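PDB 3K0Y: putative TOXIN related protein from Parabacteroides distasonis ATCC 8503, which is of unknown function but belongs to the NigD-like family, joining an OB-type N-terminal domain to a C-terminal beta sandwich, and is probably exported. Local coordinates for residues A[83-88]-A[134-139]; A[104-109]-A[150-155]; A[121-126]-A[166-171]. One frame throughout, in Å; residues are numbered along the deposited sequence.

How the contacts relate
From the N terminus, the first halves of all three contacts (83-88, 104-109, 121-126) come before any of the second halves (134-139, 150-155, 166-171). Each contact therefore closes a loop that crosses the other two, and none nests. Contact 1 brings the end of strand 74-88, which leads out of the OB-type part, against strand 135-139, at one border of the four-stranded sheet. Contact 2 ties the loop after helix 97-101 to the neighbouring strand 149-155, and contact 3 pairs two strands of the opposing sheet. Backbone bonds join them: L85 and K87 to A170, N137 to R153 and S107 to E125. Together the three tie the two sheets of the sandwich.

Contact 1 of 3, residues A[83-88]-A[134-139]; sequences NILTKS and HFINLI
K87 faces N137 where strands 83-88 and 135-139 pass each other at 38°, their axes no closer than 7.6 Å. The gap is too wide for backbone pairing and is crossed by side chains. K87 reaches over with a chain that turns about its CG-CD bond (chi3 78°), which brings its ammonium group down on the other strand. There NZ donates to the backbone O of I136 at 2.7 Å, a little out of the carbonyl plane, and to OD1 of N137 at 3.2 Å from well above the amide plane. The same NZ lies 3.7 Å from CE1 of F135, at a slant to the ring, while ND2 of N137 sits over the centre of that ring. This is the meeting of two sheets of the beta sandwich: 83-88 pairs with strand 163-172 in one, and 135-139 borders the other. Alongside, CD2 of L85 touches CB of I136 at 4.2 Å, and the rest of I136 turns toward F152, H154 and F171. A water donates to S88 O and to the same N137 OD1, probably helping to fix the amide's rotation, and accepts from L138 N.

Contact 2 of 3, residues A[104-109]-A[150-155]; sequences DPVSIY and LEFRHN
D104 and N155 bring the two backbones closest, with CA atoms 5.5 Å apart, and the irregular segment 104-109 then runs roughly against strand 150-155, their touching parts 141° apart in direction. One backbone bond crosses the gap, from D104 N to H154 O at 3.1 Å. Its companion comes from a side chain: ND1 of H154 donates to D104 O at 2.8 Å. The bond is nearly straight at the hydrogen (162°) and lies in the imidazole plane, although the nitrogen stands well above the plane of the D104 carbonyl. H154 has CG anti to its backbone N (chi1 168°), which swings the ring toward the loop, and its NE2 is hydrogen-bonded to H134 ND1, so both ring nitrogens are held. CG1 of V106 packs obliquely against this ring, 3.4 Å from ND1. Further along, F152 points into the interior of the beta sandwich, between its two sheets. CG2 of V106 stands at the ring edge, 4.1 Å from CE2 of F152, and CD1 of I108 approaches at a slant, 3.9 Å from CD2 of the same ring. D104 OD2 and N155 OD1 are both acceptors and do not bond to each other; they take the backbone N of A156 and of Y157 respectively. On the other face of the strand, R153 grips OE1 of E151 side-on with NE and NH2, the latter at 2.7 Å. Its NH1 forms a salt bridge with D98 in helix 97-101 and also bonds to G102 O, fastening that helix and the start of the loop to the outer side of the sheet.

Contact 3 of 3, residues A[121-126]-A[166-171]; sequences NIYFET and AGRVAF
Y123 presents CD1 to one face of the R168 guanidinium, over its centre and 3.8 Å above the plane, with ring and guanidinium turned 60° apart. The aliphatic CG of R168 meets the edge of the tyrosine ring, and a water lies at the guanidinium edge, in its plane. On the opposite side of the sheet, the F124 ring lays one face over CA of G167, because chi1 of 70° sets CG between the backbone N and the carbonyl carbon and folds the ring across the neighbouring strand; G167, lacking a side chain, leaves room for it. F171 has CG2 of V169 over one face, toward the rim, and CD1 of I122 at its edge, 4.0 Å from CE2. Between these two layers of side chains, strands 121-126 and 166-171 form a regular antiparallel pair: I122 with V169 and F124 with G167 are hydrogen-bonded pairs, each by two backbone bonds. CB of I122 also packs on CG1 of V169, at 3.7 Å. Two waters edge the pairing. One donates to I122 O and accepts from R168 NH1; the other, bound to V169 O, donates to N121 OD1, which also accepts from NH1 of R53. The sheet is thus two-sided. I122, F124, V169 and F171 all pack on F152, the last three also on I136, and supply apolar core to the sandwich. The side carrying N121, Y123, E125 and R168 is mixed, with A166 CB against the tyrosine ring, two bound waters and the arginine's charge.

Contact 1 of 3, residues A[83-88]-A[134-139]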
loop_
_atom_site.group_PDB
_atom_site.type_symbol
_atom_site.label_atom_id
_atom_site.label_comp_id
_atom_site.label_asym_id
_atom_site.label_seq_id
_atom_site.Cartn_x
_atom_site.Cartn_y
_atom_site.Cartn_z
ATOM N N ASN A 83 12.343 -0.382 -1.561
ATOM C CA ASN A 83 11.224 -0.625 -0.670
ATOM C C ASN A 83 10.204 0.511 -0.689
ATOM O O ASN A 83 10.542 1.684 -0.817
ATOM C CB ASN A 83 11.722 -0.836 0.741
ATOM C CG ASN A 83 12.419 -2.170 0.908
ATOM O OD1 ASN A 83 12.456 -2.983 -0.028
ATOM N ND2 ASN A 83 12.981 -2.407 2.096
ATOM N N ILE A 84 8.946 0.117 -0.600
ATOM C CA ILE A 84 7.840 1.030 -0.497
ATOM C C ILE A 84 7.428 0.968 0.985
ATOM O O ILE A 84 7.318 -0.112 1.559
ATOM C CB ILE A 84 6.693 0.599 -1.431
ATOM C CG1 ILE A 84 7.094 0.812 -2.884
ATOM C CG2 ILE A 84 5.390 1.338 -1.081
ATOM C CD1 ILE A 84 6.163 0.124 -3.916
ATOM N N LEU A 85 7.223 2.118 1.608
ATOM C CA LEU A 85 6.709 2.132 2.973
ATOM C C LEU A 85 5.447 1.221 3.078
ATOM O O LEU A 85 4.447 1.461 2.403
ATOM C CB LEU A 85 6.365 3.559 3.405
ATOM C CG LEU A 85 5.711 3.684 4.761
ATOM C CD1 LEU A 85 6.792 3.247 5.941
ATOM C CD2 LEU A 85 5.186 5.067 5.013
ATOM N N THR A 86 5.525 0.186 3.913
ATOM C CA THR A 86 4.474 -0.813 4.080
ATOM C C THR A 86 4.032 -0.897 5.539
ATOM O O THR A 86 4.836 -1.180 6.395
ATOM C CB THR A 86 4.958 -2.178 3.542
ATOM O OG1 THR A 86 5.360 -1.985 2.158
ATOM C CG2 THR A 86 3.814 -3.219 3.614
ATOM N N LYS A 87 2.752 -0.636 5.807
ATOM C CA LYS A 87 2.248 -0.520 7.134
ATOM C C LYS A 87 0.936 -1.277 7.285
ATOM O O LYS A 87 0.243 -1.543 6.298
ATOM C CB LYS A 87 2.024 0.943 7.467
ATOM C CG LYS A 87 3.323 1.736 7.518
ATOM C CD LYS A 87 3.066 3.249 7.711
ATOM C CE LYS A 87 2.750 3.560 9.073
ATOM N NZ LYS A 87 2.716 5.004 9.285
ATOM N N SER A 88 0.542 -1.546 8.518
ATOM C CA SER A 88 -0.772 -2.061 8.697
ATOM C C SER A 88 -1.688 -0.899 9.037
ATOM O O SER A 88 -1.227 0.263 9.150
ATOM C CB SER A 88 -0.778 -3.226 9.662
ATOM O OG SER A 88 -0.311 -2.774 10.842
ATOM N N HIS A 134 6.918 13.194 7.058
ATOM C CA HIS A 134 5.463 13.139 7.042
ATOM C C HIS A 134 4.977 11.764 7.544
ATOM O O HIS A 134 5.610 10.772 7.275
ATOM C CB HIS A 134 4.933 13.389 5.638
ATOM C CG HIS A 134 5.287 14.725 5.071
ATOM N ND1 HIS A 134 4.591 15.284 4.020
ATOM C CD2 HIS A 134 6.280 15.604 5.382
ATOM C CE1 HIS A 134 5.124 16.465 3.731
ATOM N NE2 HIS A 134 6.145 16.682 4.547
ATOM N N PHE A 135 3.856 11.741 8.275
ATOM C CA PHE A 135 3.262 10.527 8.846
ATOM C C PHE A 135 2.109 10.116 7.938
ATOM O O PHE A 135 1.212 10.904 7.733
ATOM C CB PHE A 135 2.718 10.895 10.218
ATOM C CG PHE A 135 2.405 9.745 11.140
ATOM C CD1 PHE A 135 3.110 8.548 11.100
ATOM C CD2 PHE A 135 1.489 9.952 12.161
ATOM C CE1 PHE A 135 2.880 7.533 12.020
ATOM C CE2 PHE A 135 1.218 8.947 13.104
ATOM C CZ PHE A 135 1.942 7.722 13.036
ATOM N N ILE A 136 2.131 8.873 7.462
ATOM C CA ILE A 136 1.244 8.352 6.410
ATOM C C ILE A 136 0.503 7.175 7.025
ATOM O O ILE A 136 1.133 6.230 7.503
ATOM C CB ILE A 136 2.059 7.803 5.185
ATOM C CG1 ILE A 136 3.058 8.821 4.656
ATOM C CG2 ILE A 136 1.179 7.436 4.034
ATOM C CD1 ILE A 136 2.360 10.129 4.163
ATOM N N ASN A 137 -0.824 7.223 7.026
ATOM C CA ASN A 137 -1.599 6.137 7.630
ATOM C C ASN A 137 -2.931 5.838 6.944
ATOM O O ASN A 137 -3.482 6.653 6.229
ATOM C CB ASN A 137 -1.917 6.468 9.088
ATOM C CG ASN A 137 -0.716 6.361 9.978
ATOM O OD1 ASN A 137 -0.304 5.265 10.336
ATOM N ND2 ASN A 137 -0.129 7.500 10.314
ATOM N N LEU A 138 -3.451 4.674 7.248
ATOM C CA LEU A 138 -4.782 4.265 6.816
ATOM C C LEU A 138 -5.511 3.828 8.088
ATOM O O LEU A 138 -4.993 2.977 8.818
ATOM C CB LEU A 138 -4.670 3.090 5.868
ATOM C CG LEU A 138 -5.962 2.681 5.163
ATOM C CD1 LEU A 138 -6.329 3.724 4.131
ATOM C CD2 LEU A 138 -5.776 1.286 4.530
ATOM N N ILE A 139 -6.669 4.423 8.349
ATOM C CA ILE A 139 -7.445 4.126 9.551
ATOM C C ILE A 139 -8.890 3.821 9.272
ATOM O O ILE A 139 -9.431 4.151 8.202
ATOM C CB ILE A 139 -7.401 5.250 10.546
ATOM C CG1 ILE A 139 -8.190 6.474 10.054
ATOM C CG2 ILE A 139 -5.928 5.595 10.867
ATOM C CD1 ILE A 139 -8.252 7.605 11.109
HETATM O O HOH W 1 -1.411 2.923 8.750
#

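Contact 2 of 3, residues A[104-109]-A[150-155]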
loop_
_atom_site.group_PDB
_atom_site.type_symbol
_atom_site.label_atom_id
_atom_site.label_comp_id
_atom_site.label_asym_id
_atom_site.label_seq_id
_atom_site.Cartn_x
_atom_site.Cartn_y
_atom_site.Cartn_z
ATOM N N ASP A 104 -3.512 17.248 6.330
ATOM C CA ASP A 104 -2.756 17.932 5.314
ATOM C C ASP A 104 -3.109 17.319 3.952
ATOM O O ASP A 104 -2.892 16.135 3.733
ATOM C CB ASP A 104 -1.273 17.810 5.610
ATOM C CG ASP A 104 -0.858 18.669 6.791
ATOM O OD1 ASP A 104 -1.186 19.869 6.786
ATOM O OD2 ASP A 104 -0.205 18.142 7.709
ATOM N N PRO A 105 -3.627 18.137 3.035
ATOM C CA PRO A 105 -4.111 17.566 1.798
ATOM C C PRO A 105 -3.060 16.866 0.939
ATOM O O PRO A 105 -1.865 17.125 1.025
ATOM C CB PRO A 105 -4.760 18.771 1.080
ATOM C CG PRO A 105 -4.032 19.955 1.624
ATOM C CD PRO A 105 -3.813 19.599 3.074
ATOM N N VAL A 106 -3.539 15.926 0.148
ATOM C CA VAL A 106 -2.750 15.245 -0.867
ATOM C C VAL A 106 -3.523 15.228 -2.188
ATOM O O VAL A 106 -4.732 15.538 -2.251
ATOM C CB VAL A 106 -2.460 13.790 -0.456
ATOM C CG1 VAL A 106 -1.726 13.707 0.967
ATOM C CG2 VAL A 106 -3.742 12.968 -0.480
ATOM N N SER A 107 -2.821 14.776 -3.215
ATOM C CA SER A 107 -3.368 14.560 -4.544
ATOM C C SER A 107 -3.289 13.052 -4.909
ATOM O O SER A 107 -2.203 12.470 -4.880
ATOM C CB SER A 107 -2.471 15.352 -5.481
ATOM O OG SER A 107 -2.949 15.316 -6.773
ATOM N N ILE A 108 -4.418 12.405 -5.187
ATOM C CA ILE A 108 -4.412 11.045 -5.716
ATOM C C ILE A 108 -5.279 10.967 -7.006
ATOM O O ILE A 108 -6.443 11.252 -6.975
ATOM C CB ILE A 108 -4.943 10.043 -4.695
ATOM C CG1 ILE A 108 -4.203 10.143 -3.330
ATOM C CG2 ILE A 108 -4.793 8.628 -5.191
ATOM C CD1 ILE A 108 -4.857 9.298 -2.229
ATOM N N TYR A 109 -4.703 10.617 -8.136
ATOM C CA TYR A 109 -5.485 10.481 -9.338
ATOM C C TYR A 109 -6.064 9.079 -9.360
ATOM O O TYR A 109 -5.567 8.158 -8.700
ATOM C CB TYR A 109 -4.645 10.712 -10.553
ATOM C CG TYR A 109 -4.325 12.156 -10.737
ATOM C CD1 TYR A 109 -3.372 12.818 -9.918
ATOM C CD2 TYR A 109 -5.004 12.896 -11.684
ATOM C CE1 TYR A 109 -3.103 14.191 -10.102
ATOM C CE2 TYR A 109 -4.739 14.219 -11.869
ATOM C CZ TYR A 109 -3.791 14.878 -11.081
ATOM O OH TYR A 109 -3.618 16.220 -11.334
ATOM N N LEU A 150 -12.488 3.320 4.926
ATOM C CA LEU A 150 -11.177 3.699 5.439
ATOM C C LEU A 150 -10.858 5.146 5.130
ATOM O O LEU A 150 -11.477 5.750 4.246
ATOM C CB LEU A 150 -10.122 2.787 4.872
ATOM C CG LEU A 150 -10.352 1.286 5.012
ATOM C CD1 LEU A 150 -9.459 0.523 3.988
ATOM C CD2 LEU A 150 -10.010 0.831 6.401
ATOM N N GLU A 151 -9.908 5.713 5.885
ATOM C CA GLU A 151 -9.419 7.051 5.618
ATOM C C GLU A 151 -7.898 7.016 5.449
ATOM O O GLU A 151 -7.181 6.484 6.296
ATOM C CB GLU A 151 -9.732 8.000 6.763
ATOM C CG GLU A 151 -11.133 8.224 7.037
ATOM C CD GLU A 151 -11.389 9.147 8.264
ATOM O OE1 GLU A 151 -10.466 9.444 9.057
ATOM O OE2 GLU A 151 -12.543 9.567 8.406
ATOM N N PHE A 152 -7.421 7.579 4.356
ATOM C CA PHE A 152 -6.031 7.740 4.114
ATOM C C PHE A 152 -5.665 9.076 4.703
ATOM O O PHE A 152 -6.202 10.092 4.335
ATOM C CB PHE A 152 -5.720 7.709 2.616
ATOM C CG PHE A 152 -4.289 8.026 2.292
ATOM C CD1 PHE A 152 -3.273 7.203 2.747
ATOM C CD2 PHE A 152 -3.959 9.140 1.571
ATOM C CE1 PHE A 152 -1.951 7.495 2.467
ATOM C CE2 PHE A 152 -2.645 9.437 1.260
ATOM C CZ PHE A 152 -1.623 8.606 1.702
ATOM N N ARG A 153 -4.716 9.063 5.615
ATOM C CA ARG A 153 -4.356 10.226 6.390
ATOM C C ARG A 153 -2.887 10.619 6.162
ATOM O O ARG A 153 -2.008 9.746 5.979
ATOM C CB ARG A 153 -4.602 9.870 7.849
ATOM C CG ARG A 153 -6.052 9.618 8.159
ATOM C CD ARG A 153 -6.612 10.919 8.505
ATOM N NE ARG A 153 -7.919 10.859 9.112
ATOM C CZ ARG A 153 -8.451 11.887 9.747
ATOM N NH1 ARG A 153 -7.779 13.012 9.856
ATOM N NH2 ARG A 153 -9.663 11.794 10.233
ATOM N N HIS A 154 -2.650 11.939 6.128
ATOM C CA HIS A 154 -1.343 12.527 5.887
ATOM C C HIS A 154 -1.139 13.676 6.848
ATOM O O HIS A 154 -1.977 14.614 6.898
ATOM C CB HIS A 154 -1.244 12.965 4.433
ATOM C CG HIS A 154 -0.072 13.848 4.100
ATOM N ND1 HIS A 154 -0.241 15.127 3.633
ATOM C CD2 HIS A 154 1.261 13.611 4.064
ATOM C CE1 HIS A 154 0.940 15.666 3.375
ATOM N NE2 HIS A 154 1.874 14.769 3.640
ATOM N N ASN A 155 -0.067 13.573 7.639
ATOM C CA ASN A 155 0.376 14.684 8.499
ATOM C C ASN A 155 1.743 15.175 8.058
ATOM O O ASN A 155 2.710 14.446 8.166
ATOM C CB ASN A 155 0.497 14.220 9.946
ATOM C CG ASN A 155 0.313 15.344 10.947
ATOM O OD1 ASN A 155 0.648 16.482 10.693
ATOM N ND2 ASN A 155 -0.245 15.009 12.090
#

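Contact 3 of 3, residues A[121-126]-A[166-171]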
loop_
_atom_site.group_PDB
_atom_site.type_symbol
_atom_site.label_atom_id
_atom_site.label_comp_id
_atom_site.label_asym_id
_atom_site.label_seq_id
_atom_site.Cartn_x
_atom_site.Cartn_y
_atom_site.Cartn_z
ATOM N N ASN A 121 -2.545 -0.066 -2.294
ATOM C CA ASN A 121 -1.402 0.590 -2.839
ATOM C C ASN A 121 -1.765 1.996 -3.272
ATOM O O ASN A 121 -2.795 2.199 -3.902
ATOM C CB ASN A 121 -0.898 -0.186 -4.033
ATOM C CG ASN A 121 -0.466 -1.581 -3.679
ATOM O OD1 ASN A 121 0.645 -1.780 -3.205
ATOM N ND2 ASN A 121 -1.341 -2.567 -3.902
ATOM N N ILE A 122 -0.929 2.952 -2.916
ATOM C CA ILE A 122 -1.160 4.305 -3.222
ATOM C C ILE A 122 0.091 4.964 -3.755
ATOM O O ILE A 122 1.171 4.737 -3.242
ATOM C CB ILE A 122 -1.654 5.106 -1.997
ATOM C CG1 ILE A 122 -2.911 4.499 -1.411
ATOM C CG2 ILE A 122 -1.947 6.543 -2.427
ATOM C CD1 ILE A 122 -3.438 5.192 -0.116
ATOM N N TYR A 123 -0.076 5.726 -4.834
ATOM C CA TYR A 123 0.874 6.709 -5.340
ATOM C C TYR A 123 0.191 8.057 -5.202
ATOM O O TYR A 123 -0.859 8.285 -5.814
ATOM C CB TYR A 123 1.193 6.466 -6.833
ATOM C CG TYR A 123 2.176 7.451 -7.454
ATOM C CD1 TYR A 123 3.548 7.227 -7.421
ATOM C CD2 TYR A 123 1.721 8.619 -8.070
ATOM C CE1 TYR A 123 4.471 8.136 -8.015
ATOM C CE2 TYR A 123 2.608 9.541 -8.658
ATOM C CZ TYR A 123 3.983 9.291 -8.618
ATOM O OH TYR A 123 4.831 10.205 -9.177
ATOM N N PHE A 124 0.792 8.965 -4.437
ATOM C CA PHE A 124 0.152 10.242 -4.086
ATOM C C PHE A 124 1.161 11.353 -4.206
ATOM O O PHE A 124 2.386 11.108 -4.237
ATOM C CB PHE A 124 -0.452 10.211 -2.666
ATOM C CG PHE A 124 0.592 10.183 -1.542
ATOM C CD1 PHE A 124 1.141 8.997 -1.131
ATOM C CD2 PHE A 124 1.024 11.359 -0.942
ATOM C CE1 PHE A 124 2.122 8.968 -0.126
ATOM C CE2 PHE A 124 2.025 11.341 0.058
ATOM C CZ PHE A 124 2.546 10.155 0.455
ATOM N N GLU A 125 0.669 12.577 -4.305
ATOM C CA GLU A 125 1.551 13.720 -4.330
ATOM C C GLU A 125 1.143 14.705 -3.284
ATOM O O GLU A 125 0.008 14.755 -2.876
ATOM C CB GLU A 125 1.499 14.438 -5.682
ATOM C CG GLU A 125 2.049 13.665 -6.860
ATOM C CD GLU A 125 1.788 14.394 -8.188
ATOM O OE1 GLU A 125 0.600 14.496 -8.645
ATOM O OE2 GLU A 125 2.778 14.871 -8.750
ATOM N N THR A 126 2.093 15.511 -2.859
ATOM C CA THR A 126 1.807 16.536 -1.863
ATOM C C THR A 126 2.950 17.526 -1.916
ATOM O O THR A 126 3.781 17.437 -2.813
ATOM C CB THR A 126 1.573 15.885 -0.468
ATOM O OG1 THR A 126 1.029 16.844 0.446
ATOM C CG2 THR A 126 2.822 15.265 0.092
ATOM N N ALA A 166 6.307 13.150 -5.059
ATOM C CA ALA A 166 5.498 11.953 -5.041
ATOM C C ALA A 166 5.951 10.983 -3.939
ATOM O O ALA A 166 7.099 10.995 -3.486
ATOM C CB ALA A 166 5.472 11.278 -6.421
ATOM N N GLY A 167 5.005 10.186 -3.463
ATOM C CA GLY A 167 5.295 9.138 -2.525
ATOM C C GLY A 167 4.470 7.905 -2.803
ATOM O O GLY A 167 3.340 7.998 -3.269
ATOM N N ARG A 168 5.009 6.768 -2.387
ATOM C CA ARG A 168 4.351 5.501 -2.469
ATOM C C ARG A 168 4.183 4.864 -1.088
ATOM O O ARG A 168 5.019 5.009 -0.192
ATOM C CB ARG A 168 5.122 4.573 -3.362
ATOM C CG ARG A 168 5.122 4.938 -4.824
ATOM C CD ARG A 168 5.928 3.906 -5.570
ATOM N NE ARG A 168 5.871 4.064 -7.011
ATOM C CZ ARG A 168 4.909 3.649 -7.801
ATOM N NH1 ARG A 168 3.825 2.999 -7.370
ATOM N NH2 ARG A 168 5.047 3.883 -9.081
ATOM N N VAL A 169 3.078 4.178 -0.909
ATOM C CA VAL A 169 2.807 3.441 0.311
ATOM C C VAL A 169 1.962 2.205 -0.032
ATOM O O VAL A 169 1.216 2.175 -1.037
ATOM C CB VAL A 169 2.107 4.383 1.350
ATOM C CG1 VAL A 169 0.691 4.855 0.814
ATOM C CG2 VAL A 169 2.013 3.729 2.714
ATOM N N ALA A 170 2.027 1.204 0.826
ATOM C CA ALA A 170 1.185 0.016 0.772
ATOM C C ALA A 170 0.691 -0.283 2.167
ATOM O O ALA A 170 1.480 -0.222 3.122
ATOM C CB ALA A 170 1.991 -1.166 0.243
ATOM N N PHE A 171 -0.620 -0.535 2.286
ATOM C CA PHE A 171 -1.252 -0.893 3.565
ATOM C C PHE A 171 -1.786 -2.337 3.534
ATOM O O PHE A 171 -2.536 -2.734 2.632
ATOM C CB PHE A 171 -2.397 0.078 3.893
ATOM C CG PHE A 171 -1.948 1.506 4.073
ATOM C CD1 PHE A 171 -1.303 1.912 5.240
ATOM C CD2 PHE A 171 -2.214 2.470 3.110
ATOM C CE1 PHE A 171 -0.915 3.225 5.412
ATOM C CE2 PHE A 171 -1.841 3.810 3.317
ATOM C CZ PHE A 171 -1.194 4.182 4.426
HETATM O O HOH W 2 2.313 0.527 -3.087
HETATM O O HOH W 3 2.654 2.702 -4.855
#